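Local coordinates for protein eukaryotic translation initiation factor 4 gamma 5 (Trypanosoma cruzi, PDB 6OZU) that probably acts as a scaffold in cap-dependent translation initiation, through a helical MIF4G domain of the kind that docks the RNA helicase eIF4A in related factors, at residues A[45-50]-A[85-90]; A[111-116]-A[122-127]. All blocks are in the same frame, centred on the assembly; numbering follows the deposited sequence.

Contact 1. Residues A[45-50]-A[85-90]; sequences DVIQVI and RFIRNA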
loop_
_atom_site.group_PDB
_atom_site.type_symbol
_atom_site.label_atom_id
_atom_site.label_comp_id
_atom_site.label_asym_id
_atom_site.label_seq_id
_atom_site.Cartn_x
_atom_site.Cartn_y
_atom_site.Cartn_z
ATOM N N ASP A 45 14.659 -4.456 -11.605
ATOM C CA ASP A 45 13.686 -4.419 -12.692
ATOM C C ASP A 45 12.468 -5.280 -12.360
ATOM O O ASP A 45 11.349 -4.830 -12.589
ATOM C CB ASP A 45 14.332 -4.869 -14.004
ATOM C CG ASP A 45 13.402 -4.788 -15.183
ATOM O OD1 ASP A 45 13.241 -3.681 -15.737
ATOM O OD2 ASP A 45 12.834 -5.832 -15.554
ATOM N N VAL A 46 12.677 -6.489 -11.793
ATOM C CA VAL A 46 11.600 -7.403 -11.388
ATOM C C VAL A 46 10.687 -6.716 -10.370
ATOM O O VAL A 46 9.463 -6.792 -10.488
ATOM C CB VAL A 46 12.144 -8.760 -10.847
ATOM C CG1 VAL A 46 11.025 -9.614 -10.232
ATOM C CG2 VAL A 46 12.868 -9.536 -11.939
ATOM N N ILE A 47 11.291 -6.034 -9.379
ATOM C CA ILE A 47 10.553 -5.347 -8.322
ATOM C C ILE A 47 9.819 -4.136 -8.913
ATOM O O ILE A 47 8.643 -3.969 -8.612
ATOM C CB ILE A 47 11.451 -5.041 -7.077
ATOM C CG1 ILE A 47 12.106 -6.326 -6.519
ATOM C CG2 ILE A 47 10.702 -4.274 -5.972
ATOM C CD1 ILE A 47 11.166 -7.507 -6.190
ATOM N N GLN A 48 10.486 -3.368 -9.817
ATOM C CA GLN A 48 9.929 -2.198 -10.511
ATOM C C GLN A 48 8.701 -2.605 -11.352
ATOM O O GLN A 48 7.677 -1.931 -11.293
ATOM C CB GLN A 48 11.016 -1.523 -11.382
ATOM C CG GLN A 48 10.572 -0.256 -12.132
ATOM C CD GLN A 48 11.040 1.041 -11.496
ATOM O OE1 GLN A 48 12.224 1.225 -11.178
ATOM N NE2 GLN A 48 10.119 1.983 -11.320
ATOM N N VAL A 49 8.796 -3.731 -12.084
ATOM C CA VAL A 49 7.732 -4.283 -12.932
ATOM C C VAL A 49 6.478 -4.607 -12.118
ATOM O O VAL A 49 5.386 -4.156 -12.476
ATOM C CB VAL A 49 8.249 -5.492 -13.779
ATOM C CG1 VAL A 49 7.105 -6.369 -14.301
ATOM C CG2 VAL A 49 9.102 -5.005 -14.928
ATOM N N ILE A 50 6.635 -5.374 -11.025
ATOM C CA ILE A 50 5.516 -5.759 -10.164
ATOM C C ILE A 50 4.874 -4.506 -9.532
ATOM O O ILE A 50 3.644 -4.386 -9.544
ATOM C CB ILE A 50 5.950 -6.830 -9.111
ATOM C CG1 ILE A 50 6.561 -8.089 -9.799
ATOM C CG2 ILE A 50 4.777 -7.197 -8.180
ATOM C CD1 ILE A 50 7.339 -9.024 -8.925
ATOM N N ARG A 85 18.728 -10.188 0.716
ATOM C CA ARG A 85 18.960 -8.884 1.333
ATOM C C ARG A 85 18.737 -7.800 0.280
ATOM O O ARG A 85 18.043 -6.816 0.567
ATOM C CB ARG A 85 20.365 -8.822 1.937
ATOM C CG ARG A 85 20.543 -7.726 2.982
ATOM C CD ARG A 85 21.962 -7.548 3.524
ATOM N NE ARG A 85 23.035 -7.809 2.554
ATOM C CZ ARG A 85 23.651 -8.978 2.422
ATOM N NH1 ARG A 85 23.319 -10.001 3.193
ATOM N NH2 ARG A 85 24.600 -9.134 1.516
ATOM N N PHE A 86 19.236 -8.030 -0.962
ATOM C CA PHE A 86 19.062 -7.096 -2.074
ATOM C C PHE A 86 17.606 -6.891 -2.444
ATOM O O PHE A 86 17.209 -5.738 -2.611
ATOM C CB PHE A 86 19.905 -7.462 -3.310
ATOM C CG PHE A 86 19.811 -6.423 -4.405
ATOM C CD1 PHE A 86 20.581 -5.266 -4.353
ATOM C CD2 PHE A 86 18.903 -6.568 -5.449
ATOM C CE1 PHE A 86 20.467 -4.287 -5.341
ATOM C CE2 PHE A 86 18.773 -5.580 -6.426
ATOM C CZ PHE A 86 19.569 -4.452 -6.373
ATOM N N ILE A 87 16.812 -7.987 -2.597
ATOM C CA ILE A 87 15.376 -7.922 -2.941
ATOM C C ILE A 87 14.635 -7.048 -1.936
ATOM O O ILE A 87 13.824 -6.205 -2.330
ATOM C CB ILE A 87 14.710 -9.328 -3.075
ATOM C CG1 ILE A 87 15.277 -10.122 -4.262
ATOM C CG2 ILE A 87 13.191 -9.198 -3.235
ATOM C CD1 ILE A 87 14.922 -11.623 -4.262
ATOM N N ARG A 88 14.922 -7.265 -0.639
ATOM C CA ARG A 88 14.332 -6.549 0.491
ATOM C C ARG A 88 14.632 -5.043 0.482
ATOM O O ARG A 88 13.745 -4.239 0.751
ATOM C CB ARG A 88 14.754 -7.206 1.805
ATOM C CG ARG A 88 13.974 -8.483 2.077
ATOM C CD ARG A 88 14.659 -9.354 3.097
ATOM N NE ARG A 88 13.832 -10.500 3.453
ATOM C CZ ARG A 88 13.833 -11.662 2.816
ATOM N NH1 ARG A 88 14.612 -11.845 1.756
ATOM N NH2 ARG A 88 13.052 -12.647 3.225
ATOM N N ASN A 89 15.850 -4.667 0.120
ATOM C CA ASN A 89 16.248 -3.268 0.012
ATOM C C ASN A 89 15.684 -2.634 -1.252
ATOM O O ASN A 89 15.458 -1.423 -1.261
ATOM C CB ASN A 89 17.765 -3.122 0.111
ATOM C CG ASN A 89 18.268 -3.408 1.500
ATOM O OD1 ASN A 89 17.898 -2.754 2.489
ATOM N ND2 ASN A 89 19.095 -4.417 1.610
ATOM N N ALA A 90 15.402 -3.452 -2.300
ATOM C CA ALA A 90 14.792 -2.967 -3.539
ATOM C C ALA A 90 13.298 -2.680 -3.301
ATOM O O ALA A 90 12.796 -1.694 -3.841
ATOM C CB ALA A 90 14.982 -3.969 -4.658
#

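Contact 2. Residues A[111-116]-A[122-127]; sequences REIANL and EQRRLI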
loop_
_atom_site.group_PDB
_atom_site.type_symbol
_atom_site.label_atom_id
_atom_site.label_comp_id
_atom_site.label_asym_id
_atom_site.label_seq_id
_atom_site.Cartn_x
_atom_site.Cartn_y
_atom_site.Cartn_z
ATOM N N ARG A 111 -1.489 22.727 -6.090
ATOM C CA ARG A 111 -0.825 23.931 -6.595
ATOM C C ARG A 111 -1.389 24.313 -7.976
ATOM O O ARG A 111 -1.600 25.494 -8.247
ATOM C CB ARG A 111 0.693 23.713 -6.701
ATOM C CG ARG A 111 1.428 23.768 -5.370
ATOM C CD ARG A 111 2.952 23.742 -5.504
ATOM N NE ARG A 111 3.505 22.633 -6.297
ATOM C CZ ARG A 111 4.018 21.513 -5.790
ATOM N NH1 ARG A 111 3.995 21.296 -4.476
ATOM N NH2 ARG A 111 4.508 20.577 -6.594
ATOM N N GLU A 112 -1.608 23.303 -8.843
ATOM C CA GLU A 112 -2.136 23.415 -10.201
ATOM C C GLU A 112 -3.593 23.953 -10.237
ATOM O O GLU A 112 -3.905 24.749 -11.129
ATOM C CB GLU A 112 -2.025 22.040 -10.883
ATOM C CG GLU A 112 -2.448 21.965 -12.339
ATOM C CD GLU A 112 -2.189 20.633 -13.026
ATOM O OE1 GLU A 112 -1.885 19.638 -12.326
ATOM O OE2 GLU A 112 -2.317 20.579 -14.272
ATOM N N ILE A 113 -4.464 23.542 -9.273
ATOM C CA ILE A 113 -5.873 23.958 -9.229
ATOM C C ILE A 113 -6.168 25.057 -8.186
ATOM O O ILE A 113 -7.342 25.316 -7.894
ATOM C CB ILE A 113 -6.839 22.732 -9.054
ATOM C CG1 ILE A 113 -6.657 22.030 -7.675
ATOM C CG2 ILE A 113 -6.712 21.756 -10.240
ATOM C CD1 ILE A 113 -7.659 21.030 -7.281
ATOM N N ALA A 114 -5.127 25.706 -7.633
ATOM C CA ALA A 114 -5.280 26.751 -6.600
ATOM C C ALA A 114 -5.973 28.044 -7.087
ATOM O O ALA A 114 -6.699 28.677 -6.318
ATOM C CB ALA A 114 -3.928 27.075 -5.984
ATOM N N ASN A 115 -5.745 28.423 -8.356
ATOM C CA ASN A 115 -6.303 29.627 -8.977
ATOM C C ASN A 115 -7.364 29.306 -10.045
ATOM O O ASN A 115 -7.879 30.211 -10.710
ATOM C CB ASN A 115 -5.171 30.493 -9.556
ATOM C CG ASN A 115 -4.092 30.831 -8.548
ATOM O OD1 ASN A 115 -4.356 31.347 -7.447
ATOM N ND2 ASN A 115 -2.851 30.537 -8.902
ATOM N N LEU A 116 -7.703 28.014 -10.180
ATOM C CA LEU A 116 -8.676 27.481 -11.130
ATOM C C LEU A 116 -10.118 27.669 -10.627
ATOM O O LEU A 116 -10.331 27.669 -9.406
ATOM C CB LEU A 116 -8.390 25.983 -11.331
ATOM C CG LEU A 116 -8.129 25.526 -12.756
ATOM C CD1 LEU A 116 -6.697 25.808 -13.175
ATOM C CD2 LEU A 116 -8.428 24.049 -12.902
ATOM N N GLU A 122 -12.882 20.957 -8.734
ATOM C CA GLU A 122 -13.610 19.782 -8.272
ATOM C C GLU A 122 -13.535 18.610 -9.232
ATOM O O GLU A 122 -13.270 17.489 -8.796
ATOM C CB GLU A 122 -15.056 20.129 -7.928
ATOM C CG GLU A 122 -15.257 20.455 -6.457
ATOM C CD GLU A 122 -14.858 19.370 -5.467
ATOM O OE1 GLU A 122 -13.785 19.533 -4.841
ATOM O OE2 GLU A 122 -15.601 18.370 -5.319
ATOM N N GLN A 123 -13.717 18.864 -10.533
ATOM C CA GLN A 123 -13.608 17.820 -11.548
ATOM C C GLN A 123 -12.179 17.277 -11.668
ATOM O O GLN A 123 -12.003 16.072 -11.846
ATOM C CB GLN A 123 -14.137 18.312 -12.897
ATOM C CG GLN A 123 -14.358 17.205 -13.937
ATOM C CD GLN A 123 -15.473 16.242 -13.605
ATOM O OE1 GLN A 123 -16.494 16.597 -12.998
ATOM N NE2 GLN A 123 -15.306 15.005 -14.037
ATOM N N ARG A 124 -11.164 18.154 -11.528
ATOM C CA ARG A 124 -9.749 17.774 -11.550
ATOM C C ARG A 124 -9.396 16.903 -10.327
ATOM O O ARG A 124 -8.612 15.964 -10.449
ATOM C CB ARG A 124 -8.849 19.023 -11.639
ATOM C CG ARG A 124 -8.939 19.785 -12.965
ATOM C CD ARG A 124 -8.199 19.084 -14.087
ATOM N NE ARG A 124 -6.828 18.728 -13.713
ATOM C CZ ARG A 124 -5.734 19.244 -14.263
ATOM N NH1 ARG A 124 -5.832 20.141 -15.238
ATOM N NH2 ARG A 124 -4.536 18.847 -13.861
ATOM N N ARG A 125 -10.010 17.201 -9.170
ATOM C CA ARG A 125 -9.887 16.447 -7.912
ATOM C C ARG A 125 -10.458 15.013 -8.056
ATOM O O ARG A 125 -9.860 14.066 -7.535
ATOM C CB ARG A 125 -10.608 17.191 -6.785
ATOM C CG ARG A 125 -9.732 18.180 -6.052
ATOM C CD ARG A 125 -10.576 19.058 -5.144
ATOM N NE ARG A 125 -9.756 19.885 -4.258
ATOM C CZ ARG A 125 -9.978 21.175 -4.025
ATOM N NH1 ARG A 125 -11.010 21.793 -4.591
ATOM N NH2 ARG A 125 -9.177 21.854 -3.215
ATOM N N LEU A 126 -11.600 14.863 -8.778
ATOM C CA LEU A 126 -12.239 13.569 -9.059
ATOM C C LEU A 126 -11.389 12.727 -10.011
ATOM O O LEU A 126 -11.232 11.521 -9.785
ATOM C CB LEU A 126 -13.667 13.762 -9.597
ATOM C CG LEU A 126 -14.437 12.503 -10.074
ATOM C CD1 LEU A 126 -14.783 11.562 -8.927
ATOM C CD2 LEU A 126 -15.694 12.890 -10.766
ATOM N N ILE A 127 -10.821 13.367 -11.062
ATOM C CA ILE A 127 -9.953 12.714 -12.044
ATOM C C ILE A 127 -8.713 12.164 -11.332
ATOM O O ILE A 127 -8.286 11.040 -11.611
ATOM C CB ILE A 127 -9.584 13.701 -13.202
ATOM C CG1 ILE A 127 -10.839 14.087 -14.027
ATOM C CG2 ILE A 127 -8.476 13.130 -14.118
ATOM C CD1 ILE A 127 -10.668 15.370 -14.893
#

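Contact 1. Residues A[45-50]-A[85-90]
I47 reaches from helix 40-53 across to helix 82-112 and meets I87 and A90, two residues about one helical turn apart on that helix. The backbones come closest between I47 and A90, with their CA atoms 6.8 Å apart, and both of these residues direct CB at the opposite helix.

At CB of I47 the side chain forks into two branches. The CG2 branch lies anti to the backbone N and touches the backbone of A90 rather than its methyl: CG2 of I47 is 3.9 Å from O of A90, a van der Waals contact at the carbonyl oxygen. The other branch, CG1, lies beside the backbone N (chi1 -56°) and passes the A90 side chain, with CG1 of I47 4.2 Å from CB of A90. A second bend at chi2 (-53°) then carries the terminal methyl on to I87, and CD1 of I47 ends 4.0 Å from CG2 of I87. One isoleucine therefore touches two side chains and a carbonyl, using a different carbon for each.

I87 answers with its short branch alone. Its longer arm, CG1 to CD1, runs off in another direction, and the two isoleucine side chains cross at about a right angle. No hydrogen bond links the two segments; the side chains meet through carbon alone, and the one polar atom touched is O of A90. The contact is modest, burying 128 Å² over both sides, with all three residues buried.

This is interhelical packing of the HEAT-like kind known for MIF4G domains. I47 also touches I91 and Q94 further along helix 82-112, and L73 on helix 63-76, while I87 leans on I43 of helix 40-53 and I74 of helix 63-76. The contact sits where helices 40-53, 63-76 and 82-112 pack together.

Contact 2. Residues A[111-116]-A[122-127]
I113 and E112, at the point where helix 82-112 gives out, face R124 and R125 on the following helix. The close packing is around I113, the first residue to leave helical backbone angles. Its CG1 is set between the backbone N and the carbonyl carbon (chi1 66°), and the two branches go to different arginines. CG2 of I113 lies 3.7 Å from CB of R124, against the root of that side chain. The other arm ends on R125, with CD1 of I113 3.7 Å from CG of R125, and the same methyl sits over one face of the R125 guanidinium, 3.8 Å above its plane and displaced toward the rim. R125, extended from CG to NE, lies with both its aliphatic part and its guanidinium along this methyl. I113 is the buried residue of the contact.

The outer side, where E112 is exposed, is looser and held mainly by charge. R124 bends at chi2 and again at chi3, bringing NH2 round to the carboxylate of the extended E112 side chain. NH2 of R124 stands 2.8 Å from OE2 of E112, a salt bridge whose hydrogen bond is weak and bent, with an N-H...O angle of 149°. The oxygen comes to the guanidinium edge, near its plane, but the carboxylate plane is turned 84° from it, so the groups do not pair side by side. L116 adds a marginal apolar touch, CD2 of L116 to CG of R124 at 4.3 Å.

R125 also forms salt bridges to E122, E110 and a bound sulfate, the last probably from the crystallisation liquor. The contact closes the end of a helical hairpin, helices 82-112 and 118-144, and R125 touches Y174, bringing helix 118-144 against helix 173-186.

Overall arrangement
From the N terminus, the chain runs through helix 40-53, then helix 63-76, and returns along the start of helix 82-112, where contact 1 closes a loop with 34 residues between its segments. Helix 82-112 then continues to its far end, and contact 2 closes a much tighter turn into helix 118-144, with only five residues between its segments. The contacts follow in series, neither nesting nor crossing. Their centres are about 34 Å apart and their nearest atoms about 20 Å apart, yet both use the long helix 82-112. That helix joins the buried N-terminal packing to the surface turn that leads into helix 118-144.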